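Csm3 (Thermoplasma volcanium, PDB 6AE2) probably binds RNA as a RAMP-family subunit of the type III-A CRISPR-Cas effector complex and is thought to act as an RNA endonuclease in antiviral defence. Local coordinates at residues C73-I78 with A130-G135. Numbering follows the deposited sequence.
Sequences CDLPYI and AFLDDG
Ile-78 and Ala-130 form an antiparallel hydrogen-bonded pair: Ile-78 N donates to Ala-130 O over 2.9 Å, N-H···O angle 167°, and Ala-130 N returns a similarly straight bond to Ile-78 O. The two strand segments then diverge, and side chains take over from the backbone. Leu-132 spans the separation between the diverging backbones, its CD1 methyl meeting Leu-75 CB at 3.6 Å and lying near both methyls of Leu-75, while the two leucine side chains cross at about a right angle. A chi1 of -81° sets Leu-132 CG anti to the carbonyl carbon, and from there CG comes to 3.8 Å from Pro-76 O as CD1 extends to Leu-75. This buried leucine pair contrasts with the more open face of the sheet, where Tyr-77 and Phe-131 run side by side in the same direction. There Phe-131 CD1 approaches Tyr-77 CB at 3.5 Å, but the rings meet obliquely, with planes at 35° and centroids 5.7 Å apart. Asp-133 to Gly-135 are poorly ordered. Where the segments separate, Tyr-65 bridges them, its OH hydrogen-bonded to Leu-132 N and weakly to Pro-76 O. Phe-176 packs against Ile-78, Ala-130 and Leu-132. The contact thus joins inner strands 71-78 and 125-132 of this RAMP-superfamily protein's antiparallel sheet, flanked by strands 62-67 and 175-185, with helix 140-143 against Leu-75.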
loop_
_atom_site.group_PDB
_atom_site.type_symbol
_atom_site.label_atom_id
_atom_site.label_comp_id
_atom_site.label_asym_id
_atom_site.label_seq_id
_atom_site.Cartn_x
_atom_site.Cartn_y
_atom_site.Cartn_z
ATOM N N CYS A 73 -11.224 16.029 18.156
ATOM C CA CYS A 73 -10.547 14.747 18.064
ATOM C C CYS A 73 -9.291 14.910 17.222
ATOM O O CYS A 73 -9.322 15.551 16.168
ATOM C CB CYS A 73 -11.464 13.684 17.452
ATOM S SG CYS A 73 -11.072 11.992 17.918
ATOM N N ASP A 74 -8.191 14.334 17.696
ATOM C CA ASP A 74 -6.956 14.276 16.926
ATOM C C ASP A 74 -7.027 13.069 16.000
ATOM O O ASP A 74 -7.188 11.937 16.465
ATOM C CB ASP A 74 -5.743 14.182 17.851
ATOM C CG ASP A 74 -5.422 15.503 18.524
ATOM O OD1 ASP A 74 -5.888 16.551 18.026
ATOM O OD2 ASP A 74 -4.709 15.495 19.549
ATOM N N LEU A 75 -6.916 13.305 14.701
ATOM C CA LEU A 75 -7.101 12.264 13.706
ATOM C C LEU A 75 -6.058 12.419 12.614
ATOM O O LEU A 75 -5.513 13.514 12.420
ATOM C CB LEU A 75 -8.512 12.318 13.105
ATOM C CG LEU A 75 -9.659 11.695 13.898
ATOM C CD1 LEU A 75 -10.991 12.271 13.418
ATOM C CD2 LEU A 75 -9.623 10.180 13.742
ATOM N N PRO A 76 -5.752 11.345 11.885
ATOM C CA PRO A 76 -4.728 11.431 10.838
ATOM C C PRO A 76 -5.099 12.411 9.736
ATOM O O PRO A 76 -6.275 12.678 9.469
ATOM C CB PRO A 76 -4.660 10.000 10.292
ATOM C CG PRO A 76 -5.133 9.153 11.408
ATOM C CD PRO A 76 -6.191 9.956 12.106
ATOM N N TYR A 77 -4.065 12.958 9.104
ATOM C CA TYR A 77 -4.189 13.649 7.832
ATOM C C TYR A 77 -2.954 13.320 7.008
ATOM O O TYR A 77 -1.931 12.880 7.539
ATOM C CB TYR A 77 -4.355 15.167 8.004
ATOM C CG TYR A 77 -3.081 15.923 8.326
ATOM C CD1 TYR A 77 -2.667 16.092 9.640
ATOM C CD2 TYR A 77 -2.305 16.484 7.318
ATOM C CE1 TYR A 77 -1.510 16.786 9.942
ATOM C CE2 TYR A 77 -1.144 17.177 7.610
ATOM C CZ TYR A 77 -0.754 17.326 8.923
ATOM O OH TYR A 77 0.396 18.016 9.221
ATOM N N ILE A 78 -3.057 13.519 5.700
ATOM C CA ILE A 78 -1.962 13.217 4.787
ATOM C C ILE A 78 -1.327 14.540 4.364
ATOM O O ILE A 78 -1.955 15.325 3.637
ATOM C CB ILE A 78 -2.433 12.407 3.573
ATOM C CG1 ILE A 78 -2.998 11.061 4.026
ATOM C CG2 ILE A 78 -1.284 12.190 2.605
ATOM C CD1 ILE A 78 -3.275 10.100 2.887
ATOM N N ALA A 130 -4.425 16.592 2.780
ATOM C CA ALA A 130 -5.681 15.875 2.622
ATOM C C ALA A 130 -6.196 15.438 3.987
ATOM O O ALA A 130 -5.427 14.969 4.834
ATOM C CB ALA A 130 -5.513 14.661 1.708
ATOM N N PHE A 131 -7.500 15.586 4.194
ATOM C CA PHE A 131 -8.109 15.311 5.483
ATOM C C PHE A 131 -9.196 14.254 5.342
ATOM O O PHE A 131 -9.741 14.030 4.256
ATOM C CB PHE A 131 -8.671 16.595 6.096
ATOM C CG PHE A 131 -7.645 17.678 6.237
ATOM C CD1 PHE A 131 -6.714 17.637 7.262
ATOM C CD2 PHE A 131 -7.581 18.715 5.321
ATOM C CE1 PHE A 131 -5.749 18.623 7.386
ATOM C CE2 PHE A 131 -6.621 19.708 5.440
ATOM C CZ PHE A 131 -5.703 19.661 6.473
ATOM N N LEU A 132 -9.500 13.604 6.466
ATOM C CA LEU A 132 -10.435 12.486 6.475
ATOM C C LEU A 132 -11.793 12.881 5.918
ATOM O O LEU A 132 -12.403 13.855 6.366
ATOM C CB LEU A 132 -10.611 11.955 7.900
ATOM C CG LEU A 132 -9.566 10.999 8.473
ATOM C CD1 LEU A 132 -9.709 10.895 9.986
ATOM C CD2 LEU A 132 -9.688 9.633 7.829
ATOM N N ASP A 133 -12.259 12.116 4.936
ATOM C CA ASP A 133 -13.677 12.095 4.624
ATOM C C ASP A 133 -14.381 11.579 5.869
ATOM O O ASP A 133 -14.438 10.363 6.091
ATOM C CB ASP A 133 -13.949 11.207 3.400
ATOM C CG ASP A 133 -15.441 11.034 3.087
ATOM O OD1 ASP A 133 -15.760 10.764 1.912
ATOM O OD2 ASP A 133 -16.298 11.143 3.989
ATOM N N ASP A 134 -14.892 12.484 6.703
ATOM C CA ASP A 134 -15.641 12.073 7.891
ATOM C C ASP A 134 -17.107 11.863 7.505
ATOM O O ASP A 134 -18.019 12.581 7.921
ATOM C CB ASP A 134 -15.466 13.078 9.024
ATOM C CG ASP A 134 -15.722 14.507 8.600
ATOM O OD1 ASP A 134 -15.879 14.753 7.388
ATOM O OD2 ASP A 134 -15.757 15.385 9.490
ATOM N N GLY A 135 -17.315 10.831 6.684
ATOM C CA GLY A 135 -18.636 10.475 6.198
ATOM C C GLY A 135 -19.338 9.419 7.024
ATOM O O GLY A 135 -20.567 9.414 7.147
#